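PDB 5YXT: reducing end xylose-releasing exo-oligoxylanase from Paenibacillus barengoltzii G22, which probably hydrolyses xylo-oligosaccharides from the reducing end, releasing xylose, as a glycoside hydrolase of family 8. Local coordinates for residues R30-W35 / V79-Q84; M71-M76 / N359-F364; L136-H141 / R374-R379. One frame throughout, in Å; residues are numbered along the deposited sequence.

Interaction 1: R30-W35 / V79-Q84; sequences RLDETW and VQYDRQ
The indole of Trp-35 and the phenol ring of Tyr-81 lie almost flat against each other as an offset stack, planes 18° apart and the Trp-35 five-membered ring 4.4 Å from the Tyr-81 ring, centroid to centroid. The closest carbons are Trp-35 CG and Tyr-81 CE2, at 3.4 Å. The same indole face also takes the Arg-83 side chain: CD sits towards the rim, 3.3 Å from Trp-35 CZ2, and near the plane of the Tyr-81 ring at its edge. The Arg-83 guanidinium stands nearly upright on the indole, 82° between planes, and CZ is 4.6 Å from the centroid of the five-membered ring, an off-centre cation-pi contact. One face of this guanidinium looks onto Tyr-81 CE2. Arg-83 NE and Trp-35 NE1 are 3.1 Å apart, but both are donors; the indole N-H is used by Glu-40. The Trp-35 side chain sets out with CG opposite the backbone N (chi1 175°), which carries the indole across to Tyr-81 and leaves CB over the phenol face, 4.1 Å from the Tyr-81 ring centroid, as a CH-pi contact. Leu-31, one helical turn earlier, adds CG at 3.8 Å from Tyr-81 CE1. The Asp-32 carboxylate reaches the hydroxyl end of Tyr-81, though the modelled spacing there is doubtful. Tyr-81 and Arg-83 flank Asp-82, which has a positive phi just after helix 68-80, and Arg-83 is the N-cap residue of helix 84-98. Helix 24-40 thus packs against the turn linking two consecutive helices, 68-80 and 84-98, of the (alpha/alpha)6 barrel expected for family 8.

Interaction 2: M71-M76 / N359-F364; sequences MSYGMM and NCLYLF
Tyr-73 and Phe-364 meet edge to face between two helices of the (alpha/alpha)6 barrel expected for family 8. The segments 71-76 and 359-364 run in nearly the same direction, their axes 25° apart and 10.9 Å from each other at closest, and large side chains fill the space between them. The two rings are almost perpendicular, 85° between planes with centroids 4.9 Å apart. Phe-364 supplies the edge: its CE2 comes down towards the rim of one Tyr-73 face, 3.4 Å from Tyr-73 CD1, and CZ follows behind it. Both aromatic side chains set CG beside their own backbone N and opposite the carbonyl carbon (chi1 -78° for Tyr-73), which lays the Tyr-73 ring beside Cys-360 and points the Phe-364 edge at it. Cys-360, one turn before Phe-364, brings CB to 3.8 Å from Tyr-73 CD2, while its SG lies at the edge of that ring, a sulfur-aromatic contact. The methyl CD1 of Leu-361 approaches further out along the phenol. Other residues complete the surroundings: Tyr-131 meets Tyr-73 edge to face, Tyr-373 meets the Phe-364 ring, and Arg-264 hydrogen-bonds the buried Tyr-73 hydroxyl. Met-76 crosses Phe-364 at about a right angle before its bent chain takes the sulfur away, leaving Met-76 CG 4.0 Å from Phe-364 CE1.

Interaction 3: L136-H141 / R374-R379; sequences LLFASH and RIWMPR
The C-terminal tail, residues 374-379, lies without regular secondary structure across the end of helix 126-143 in what is expected to be the family's (alpha/alpha)6 barrel; Phe-138 and His-141, three residues apart on that helix, receive it. The His-141 imidazole is held on several sides. Its ND1 donates a hydrogen bond to the backbone carbonyl of Trp-376, with ND1 2.8 Å from Trp-376 O and an N-H...O angle of 158°. The acceptor lies in the imidazole plane, whereas the donor is tilted 24° from the plane of the carbonyl. The bond to Trp-376 O places a proton on ND1 and helps fix the rotation of the ring. Pro-378 covers one face of the imidazole: its CG is 3.8 Å from the His-141 ring centroid in a CH-pi contact. Over the centre of the opposite face stands Leu-137 O, from the preceding turn. Trp-208 of helix 199-208 also meets the His-141 ring edge to face.

Phe-138 takes the upstream part of the tail. The five-membered ring of Trp-376 turns its edge to one face of Phe-138, centroids 5.3 Å apart and planes at 83°, with Trp-376 CD1 lying above the Phe-138 rim and Trp-376 CB 3.7 Å from Phe-138 CD1. The phenyl also touches the tail backbone, Phe-138 CE1 being 3.4 Å from Trp-376 N. At the tail's last modelled residue, the bent Arg-379 side chain reaches the closing turns of the helix, where its CD is 3.8 Å from His-141 O and its NH1 2.8 Å from Ser-140 O.

How the interactions relate
Helix 68-80 and the turn after it run past all three contacts. The helix packs on helix 355-369 in interaction 2; the turn, through Tyr-81 and Arg-83, meets helix 24-40 in interaction 1, about 10 Å away between centres. Leu-363 CD1 joins these two, 3.7 Å from Thr-34 CG2. Interaction 3, about 16 Å from interaction 1, connects through the Gln-80 amide: probable hydrogen bonds run from NE2 to Arg-374 O and from Trp-376 NE1 to OE1, both 2.9 Å. Met-76 SD, 3.7 Å from Phe-138 CD2, links interactions 2 and 3. Interaction 2 is buried, centred about 8 Å from the chain's centre of mass; interactions 1 and 3 lie about 16 and 17 Å out.

Interaction 1: R30-W35 / V79-Q84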
loop_
_atom_site.group_PDB
_atom_site.type_symbol
_atom_site.label_atom_id
_atom_site.label_comp_id
_atom_site.label_asym_id
_atom_site.label_seq_id
_atom_site.Cartn_x
_atom_site.Cartn_y
_atom_site.Cartn_z
ATOM N N ARG C 30 1.255 -29.511 0.079
ATOM C CA ARG C 30 1.304 -28.877 1.393
ATOM C C ARG C 30 0.133 -29.315 2.264
ATOM O O ARG C 30 0.309 -29.628 3.448
ATOM C CB ARG C 30 1.318 -27.360 1.241
ATOM C CG ARG C 30 1.635 -26.613 2.528
ATOM C CD ARG C 30 3.029 -26.938 3.058
ATOM N NE ARG C 30 4.056 -26.214 2.320
ATOM C CZ ARG C 30 4.277 -24.908 2.421
ATOM N NH1 ARG C 30 3.546 -24.174 3.248
ATOM N NH2 ARG C 30 5.232 -24.338 1.694
ATOM N N LEU C 31 -1.075 -29.336 1.695
ATOM C CA LEU C 31 -2.241 -29.783 2.450
ATOM C C LEU C 31 -2.081 -31.231 2.909
ATOM O O LEU C 31 -2.307 -31.555 4.082
ATOM C CB LEU C 31 -3.505 -29.618 1.606
ATOM C CG LEU C 31 -4.823 -30.001 2.285
ATOM C CD1 LEU C 31 -4.963 -29.309 3.641
ATOM C CD2 LEU C 31 -6.000 -29.658 1.391
ATOM N N ASP C 32 -1.692 -32.120 1.993
ATOM C CA ASP C 32 -1.559 -33.526 2.363
ATOM C C ASP C 32 -0.419 -33.741 3.353
ATOM O O ASP C 32 -0.552 -34.541 4.281
ATOM C CB ASP C 32 -1.365 -34.386 1.117
ATOM C CG ASP C 32 -2.554 -34.313 0.183
ATOM O OD1 ASP C 32 -3.678 -34.144 0.701
ATOM O OD2 ASP C 32 -2.372 -34.404 -1.058
ATOM N N GLU C 33 0.710 -33.040 3.179
ATOM C CA GLU C 33 1.798 -33.170 4.150
ATOM C C GLU C 33 1.375 -32.645 5.521
ATOM O O GLU C 33 1.763 -33.199 6.556
ATOM C CB GLU C 33 3.048 -32.430 3.666
ATOM C CG GLU C 33 3.823 -33.132 2.563
ATOM C CD GLU C 33 4.833 -32.212 1.889
ATOM O OE1 GLU C 33 4.761 -30.982 2.116
ATOM O OE2 GLU C 33 5.703 -32.717 1.135
ATOM N N THR C 34 0.575 -31.576 5.544
ATOM C CA THR C 34 0.090 -31.039 6.809
ATOM C C THR C 34 -0.859 -32.011 7.494
ATOM O O THR C 34 -0.749 -32.250 8.702
ATOM C CB THR C 34 -0.605 -29.703 6.579
ATOM O OG1 THR C 34 0.322 -28.792 5.986
ATOM C CG2 THR C 34 -1.106 -29.136 7.902
ATOM N N TRP C 35 -1.826 -32.554 6.747
ATOM C CA TRP C 35 -2.687 -33.589 7.308
ATOM C C TRP C 35 -1.857 -34.697 7.951
ATOM O O TRP C 35 -2.080 -35.078 9.106
ATOM C CB TRP C 35 -3.621 -34.168 6.231
ATOM C CG TRP C 35 -4.424 -35.298 6.777
ATOM C CD1 TRP C 35 -4.135 -36.625 6.682
ATOM C CD2 TRP C 35 -5.616 -35.202 7.570
ATOM N NE1 TRP C 35 -5.080 -37.365 7.352
ATOM C CE2 TRP C 35 -6.002 -36.517 7.904
ATOM C CE3 TRP C 35 -6.400 -34.134 8.020
ATOM C CZ2 TRP C 35 -7.139 -36.796 8.675
ATOM C CZ3 TRP C 35 -7.538 -34.410 8.780
ATOM C CH2 TRP C 35 -7.891 -35.734 9.102
ATOM N N VAL C 79 -14.088 -34.079 8.336
ATOM C CA VAL C 79 -15.138 -34.094 7.327
ATOM C C VAL C 79 -14.752 -33.230 6.127
ATOM O O VAL C 79 -15.102 -33.557 4.988
ATOM C CB VAL C 79 -16.494 -33.682 7.942
ATOM C CG1 VAL C 79 -16.449 -32.273 8.505
ATOM C CG2 VAL C 79 -17.657 -33.856 6.917
ATOM N N GLN C 80 -13.999 -32.147 6.330
ATOM C CA GLN C 80 -13.544 -31.370 5.179
ATOM C C GLN C 80 -12.534 -32.154 4.346
ATOM O O GLN C 80 -12.542 -32.081 3.114
ATOM C CB GLN C 80 -12.945 -30.042 5.644
ATOM C CG GLN C 80 -13.962 -29.069 6.237
ATOM C CD GLN C 80 -15.026 -28.649 5.246
ATOM O OE1 GLN C 80 -14.831 -28.730 4.047
ATOM N NE2 GLN C 80 -16.168 -28.199 5.756
ATOM N N TYR C 81 -11.664 -32.908 5.002
ATOM C CA TYR C 81 -10.627 -33.687 4.339
ATOM C C TYR C 81 -11.080 -35.094 3.947
ATOM O O TYR C 81 -10.281 -35.847 3.382
ATOM C CB TYR C 81 -9.386 -33.766 5.241
ATOM C CG TYR C 81 -8.106 -34.051 4.484
ATOM C CD1 TYR C 81 -7.546 -33.107 3.640
ATOM C CD2 TYR C 81 -7.467 -35.270 4.615
ATOM C CE1 TYR C 81 -6.379 -33.378 2.945
ATOM C CE2 TYR C 81 -6.303 -35.548 3.935
ATOM C CZ TYR C 81 -5.765 -34.602 3.103
ATOM O OH TYR C 81 -4.606 -34.897 2.430
ATOM N N ASP C 82 -12.330 -35.471 4.241
ATOM C CA ASP C 82 -12.926 -36.736 3.788
ATOM C C ASP C 82 -12.244 -37.949 4.427
ATOM O O ASP C 82 -11.804 -38.873 3.739
ATOM C CB ASP C 82 -12.901 -36.852 2.262
ATOM C CG ASP C 82 -13.928 -37.820 1.735
ATOM O OD1 ASP C 82 -14.716 -38.353 2.544
ATOM O OD2 ASP C 82 -13.942 -38.059 0.508
ATOM N N ARG C 83 -12.156 -37.949 5.757
ATOM C CA ARG C 83 -11.693 -39.129 6.492
ATOM C C ARG C 83 -12.705 -39.456 7.579
ATOM O O ARG C 83 -12.617 -38.984 8.720
ATOM C CB ARG C 83 -10.296 -38.929 7.047
ATOM C CG ARG C 83 -9.238 -39.319 6.009
ATOM C CD ARG C 83 -8.153 -38.284 5.945
ATOM N NE ARG C 83 -6.926 -38.679 5.229
ATOM C CZ ARG C 83 -6.804 -38.814 3.904
ATOM N NH1 ARG C 83 -7.833 -38.567 3.090
ATOM N NH2 ARG C 83 -5.625 -39.169 3.389
ATOM N N GLN C 84 -13.670 -40.300 7.209
ATOM C CA GLN C 84 -14.736 -40.678 8.126
ATOM C C GLN C 84 -14.211 -41.493 9.294
ATOM O O GLN C 84 -14.755 -41.404 10.399
ATOM C CB GLN C 84 -15.814 -41.463 7.376
ATOM C CG GLN C 84 -17.071 -41.679 8.194
ATOM C CD GLN C 84 -18.191 -42.287 7.373
ATOM O OE1 GLN C 84 -19.347 -42.328 7.798
ATOM N NE2 GLN C 84 -17.852 -42.761 6.189
#

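Interaction 2: M71-M76 / N359-F364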
loop_
_atom_site.group_PDB
_atom_site.type_symbol
_atom_site.label_atom_id
_atom_site.label_comp_id
_atom_site.label_asym_id
_atom_site.label_seq_id
_atom_site.Cartn_x
_atom_site.Cartn_y
_atom_site.Cartn_z
ATOM N N MET C 71 -11.706 -31.354 19.977
ATOM C CA MET C 71 -12.452 -32.487 19.432
ATOM C C MET C 71 -13.351 -32.042 18.286
ATOM O O MET C 71 -13.409 -32.687 17.233
ATOM C CB MET C 71 -13.283 -33.146 20.529
ATOM C CG MET C 71 -12.457 -33.842 21.596
ATOM S SD MET C 71 -11.385 -35.117 20.927
ATOM C CE MET C 71 -12.173 -36.618 21.520
ATOM N N SER C 72 -14.061 -30.929 18.477
ATOM C CA SER C 72 -14.944 -30.455 17.418
ATOM C C SER C 72 -14.151 -29.930 16.229
ATOM O O SER C 72 -14.578 -30.098 15.077
ATOM C CB SER C 72 -15.884 -29.384 17.972
ATOM O OG SER C 72 -15.163 -28.218 18.313
ATOM N N TYR C 73 -12.995 -29.298 16.476
ATOM C CA TYR C 73 -12.118 -28.915 15.373
ATOM C C TYR C 73 -11.669 -30.137 14.591
ATOM O O TYR C 73 -11.593 -30.108 13.353
ATOM C CB TYR C 73 -10.880 -28.192 15.894
ATOM C CG TYR C 73 -11.047 -26.751 16.292
ATOM C CD1 TYR C 73 -12.226 -26.066 16.041
ATOM C CD2 TYR C 73 -10.006 -26.072 16.910
ATOM C CE1 TYR C 73 -12.368 -24.733 16.403
ATOM C CE2 TYR C 73 -10.140 -24.747 17.280
ATOM C CZ TYR C 73 -11.321 -24.085 17.019
ATOM O OH TYR C 73 -11.452 -22.766 17.373
ATOM N N GLY C 74 -11.295 -31.198 15.307
ATOM C CA GLY C 74 -10.851 -32.408 14.641
ATOM C C GLY C 74 -11.933 -33.000 13.765
ATOM O O GLY C 74 -11.662 -33.463 12.654
ATOM N N MET C 75 -13.172 -32.992 14.246
ATOM C CA MET C 75 -14.255 -33.500 13.415
ATOM C C MET C 75 -14.456 -32.619 12.188
ATOM O O MET C 75 -14.697 -33.130 11.090
ATOM C CB MET C 75 -15.539 -33.613 14.231
ATOM C CG MET C 75 -15.566 -34.842 15.114
ATOM S SD MET C 75 -16.768 -34.697 16.433
ATOM C CE MET C 75 -18.278 -34.704 15.463
ATOM N N MET C 76 -14.331 -31.293 12.339
ATOM C CA MET C 76 -14.495 -30.439 11.167
ATOM C C MET C 76 -13.372 -30.662 10.160
ATOM O O MET C 76 -13.630 -30.749 8.955
ATOM C CB MET C 76 -14.580 -28.959 11.560
ATOM C CG MET C 76 -14.850 -28.045 10.322
ATOM S SD MET C 76 -16.453 -28.332 9.478
ATOM C CE MET C 76 -17.571 -27.412 10.534
ATOM N N ASN C 359 -1.595 -25.410 15.572
ATOM C CA ASN C 359 -1.705 -26.331 14.445
ATOM C C ASN C 359 -3.150 -26.516 13.992
ATOM O O ASN C 359 -3.396 -26.709 12.801
ATOM C CB ASN C 359 -1.051 -27.667 14.797
ATOM C CG ASN C 359 0.463 -27.577 14.759
ATOM O OD1 ASN C 359 1.009 -26.526 14.408
ATOM N ND2 ASN C 359 1.148 -28.660 15.116
ATOM N N CYS C 360 -4.117 -26.442 14.909
ATOM C CA CYS C 360 -5.522 -26.442 14.497
ATOM C C CYS C 360 -5.828 -25.254 13.596
ATOM O O CYS C 360 -6.456 -25.401 12.537
ATOM C CB CYS C 360 -6.437 -26.401 15.720
ATOM S SG CYS C 360 -6.409 -27.884 16.718
ATOM N N LEU C 361 -5.413 -24.055 14.022
ATOM C CA LEU C 361 -5.662 -22.857 13.233
ATOM C C LEU C 361 -4.915 -22.922 11.908
ATOM O O LEU C 361 -5.417 -22.469 10.872
ATOM C CB LEU C 361 -5.243 -21.618 14.029
ATOM C CG LEU C 361 -6.278 -21.019 14.991
ATOM C CD1 LEU C 361 -7.010 -22.085 15.747
ATOM C CD2 LEU C 361 -5.610 -20.035 15.947
ATOM N N TYR C 362 -3.717 -23.500 11.929
ATOM C CA TYR C 362 -2.912 -23.636 10.717
ATOM C C TYR C 362 -3.630 -24.484 9.664
ATOM O O TYR C 362 -3.706 -24.107 8.484
ATOM C CB TYR C 362 -1.565 -24.244 11.104
ATOM C CG TYR C 362 -0.520 -24.305 10.031
ATOM C CD1 TYR C 362 -0.627 -25.205 8.974
ATOM C CD2 TYR C 362 0.608 -23.509 10.104
ATOM C CE1 TYR C 362 0.340 -25.277 8.009
ATOM C CE2 TYR C 362 1.593 -23.584 9.134
ATOM C CZ TYR C 362 1.449 -24.465 8.091
ATOM O OH TYR C 362 2.425 -24.541 7.128
ATOM N N LEU C 363 -4.167 -25.636 10.071
ATOM C CA LEU C 363 -4.837 -26.493 9.100
ATOM C C LEU C 363 -6.123 -25.853 8.595
ATOM O O LEU C 363 -6.428 -25.937 7.398
ATOM C CB LEU C 363 -5.115 -27.877 9.685
ATOM C CG LEU C 363 -5.658 -28.882 8.652
ATOM C CD1 LEU C 363 -4.804 -28.940 7.395
ATOM C CD2 LEU C 363 -5.771 -30.280 9.208
ATOM N N PHE C 364 -6.878 -25.197 9.481
ATOM C CA PHE C 364 -8.080 -24.490 9.045
ATOM C C PHE C 364 -7.742 -23.475 7.961
ATOM O O PHE C 364 -8.430 -23.390 6.938
ATOM C CB PHE C 364 -8.751 -23.784 10.223
ATOM C CG PHE C 364 -9.671 -24.664 11.029
ATOM C CD1 PHE C 364 -10.393 -25.681 10.428
ATOM C CD2 PHE C 364 -9.835 -24.443 12.395
ATOM C CE1 PHE C 364 -11.243 -26.483 11.166
ATOM C CE2 PHE C 364 -10.699 -25.232 13.149
ATOM C CZ PHE C 364 -11.403 -26.256 12.539
#

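Interaction 3: L136-H141 / R374-R379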
loop_
_atom_site.group_PDB
_atom_site.type_symbol
_atom_site.label_atom_id
_atom_site.label_comp_id
_atom_site.label_asym_id
_atom_site.label_seq_id
_atom_site.Cartn_x
_atom_site.Cartn_y
_atom_site.Cartn_z
ATOM N N LEU C 136 -21.204 -32.424 12.223
ATOM C CA LEU C 136 -22.124 -33.557 12.138
ATOM C C LEU C 136 -23.091 -33.413 10.966
ATOM O O LEU C 136 -23.403 -34.398 10.284
ATOM C CB LEU C 136 -22.892 -33.690 13.452
ATOM C CG LEU C 136 -22.097 -34.274 14.630
ATOM C CD1 LEU C 136 -22.760 -33.935 15.962
ATOM C CD2 LEU C 136 -21.882 -35.803 14.469
ATOM N N LEU C 137 -23.599 -32.198 10.730
ATOM C CA LEU C 137 -24.474 -31.982 9.579
ATOM C C LEU C 137 -23.723 -32.217 8.277
ATOM O O LEU C 137 -24.246 -32.861 7.355
ATOM C CB LEU C 137 -25.059 -30.567 9.620
ATOM C CG LEU C 137 -26.171 -30.362 10.658
ATOM C CD1 LEU C 137 -26.393 -28.884 10.916
ATOM C CD2 LEU C 137 -27.465 -31.031 10.190
ATOM N N PHE C 138 -22.492 -31.696 8.185
ATOM C CA PHE C 138 -21.637 -31.984 7.040
ATOM C C PHE C 138 -21.371 -33.478 6.918
ATOM O O PHE C 138 -21.336 -34.016 5.811
ATOM C CB PHE C 138 -20.300 -31.238 7.157
ATOM C CG PHE C 138 -20.385 -29.751 6.873
ATOM C CD1 PHE C 138 -21.506 -29.203 6.246
ATOM C CD2 PHE C 138 -19.339 -28.904 7.231
ATOM C CE1 PHE C 138 -21.585 -27.820 5.995
ATOM C CE2 PHE C 138 -19.410 -27.541 6.978
ATOM C CZ PHE C 138 -20.548 -27.000 6.356
ATOM N N ALA C 139 -21.141 -34.160 8.043
ATOM C CA ALA C 139 -20.899 -35.599 7.970
ATOM C C ALA C 139 -22.140 -36.324 7.470
ATOM O O ALA C 139 -22.046 -37.251 6.659
ATOM C CB ALA C 139 -20.470 -36.136 9.342
ATOM N N SER C 140 -23.313 -35.904 7.943
ATOM C CA SER C 140 -24.560 -36.475 7.454
ATOM C C SER C 140 -24.698 -36.269 5.950
ATOM O O SER C 140 -25.169 -37.158 5.233
ATOM C CB SER C 140 -25.739 -35.856 8.207
ATOM O OG SER C 140 -26.982 -36.348 7.741
ATOM N N HIS C 141 -24.262 -35.116 5.451
ATOM C CA HIS C 141 -24.436 -34.811 4.032
ATOM C C HIS C 141 -23.389 -35.486 3.156
ATOM O O HIS C 141 -23.719 -35.969 2.061
ATOM C CB HIS C 141 -24.409 -33.299 3.815
ATOM C CG HIS C 141 -25.509 -32.577 4.528
ATOM N ND1 HIS C 141 -25.512 -31.211 4.704
ATOM C CD2 HIS C 141 -26.640 -33.039 5.114
ATOM C CE1 HIS C 141 -26.600 -30.862 5.366
ATOM N NE2 HIS C 141 -27.299 -31.952 5.629
ATOM N N ARG C 374 -15.414 -26.157 2.806
ATOM C CA ARG C 374 -16.618 -26.030 1.996
ATOM C C ARG C 374 -17.891 -26.302 2.782
ATOM O O ARG C 374 -17.877 -26.905 3.859
ATOM C CB ARG C 374 -16.580 -26.992 0.813
ATOM C CG ARG C 374 -15.332 -26.833 -0.006
ATOM C CD ARG C 374 -15.433 -27.600 -1.289
ATOM N NE ARG C 374 -14.246 -27.404 -2.101
ATOM C CZ ARG C 374 -14.243 -27.474 -3.426
ATOM N NH1 ARG C 374 -15.375 -27.733 -4.078
ATOM N NH2 ARG C 374 -13.112 -27.280 -4.091
ATOM N N ILE C 375 -19.000 -25.850 2.193
ATOM C CA ILE C 375 -20.341 -26.153 2.671
ATOM C C ILE C 375 -20.778 -27.437 1.982
ATOM O O ILE C 375 -20.935 -27.479 0.758
ATOM C CB ILE C 375 -21.324 -25.014 2.379
ATOM C CG1 ILE C 375 -20.885 -23.735 3.096
ATOM C CG2 ILE C 375 -22.726 -25.419 2.793
ATOM C CD1 ILE C 375 -21.555 -22.461 2.572
ATOM N N TRP C 376 -20.954 -28.487 2.766
ATOM C CA TRP C 376 -21.322 -29.789 2.232
ATOM C C TRP C 376 -22.841 -29.883 2.245
ATOM O O TRP C 376 -23.457 -29.928 3.314
ATOM C CB TRP C 376 -20.644 -30.890 3.036
ATOM C CG TRP C 376 -19.202 -30.810 2.790
ATOM C CD1 TRP C 376 -18.250 -30.295 3.624
ATOM C CD2 TRP C 376 -18.535 -31.154 1.577
ATOM N NE1 TRP C 376 -17.016 -30.340 3.013
ATOM C CE2 TRP C 376 -17.166 -30.869 1.756
ATOM C CE3 TRP C 376 -18.955 -31.712 0.364
ATOM C CZ2 TRP C 376 -16.214 -31.105 0.755
ATOM C CZ3 TRP C 376 -18.015 -31.944 -0.622
ATOM C CH2 TRP C 376 -16.656 -31.648 -0.418
ATOM N N MET C 377 -23.456 -29.892 1.009
ATOM C CA MET C 377 -24.897 -29.773 0.862
ATOM C C MET C 377 -25.568 -31.142 0.939
ATOM O O MET C 377 -24.951 -32.163 0.616
ATOM C CB MET C 377 -25.236 -29.110 -0.473
ATOM C CG MET C 377 -24.726 -27.689 -0.602
ATOM S SD MET C 377 -25.595 -26.586 0.525
ATOM C CE MET C 377 -27.225 -26.517 -0.248
ATOM N N PRO C 378 -26.834 -31.178 1.356
ATOM C CA PRO C 378 -27.559 -32.457 1.394
ATOM C C PRO C 378 -27.629 -33.089 0.010
ATOM O O PRO C 378 -27.701 -32.397 -1.006
ATOM C CB PRO C 378 -28.952 -32.072 1.907
ATOM C CG PRO C 378 -28.811 -30.720 2.508
ATOM C CD PRO C 378 -27.658 -30.046 1.818
ATOM N N ARG C 379 -27.590 -34.418 -0.017
ATOM C CA ARG C 379 -27.600 -35.182 -1.263
ATOM C C ARG C 379 -29.021 -35.600 -1.652
ATOM O O ARG C 379 -29.992 -34.898 -1.364
ATOM C CB ARG C 379 -26.707 -36.423 -1.137
ATOM C CG ARG C 379 -27.368 -37.569 -0.392
ATOM C CD ARG C 379 -26.402 -38.288 0.571
ATOM N NE ARG C 379 -27.110 -39.299 1.362
ATOM C CZ ARG C 379 -27.381 -39.163 2.658
ATOM N NH1 ARG C 379 -26.986 -38.075 3.293
ATOM N NH2 ARG C 379 -28.042 -40.108 3.322
#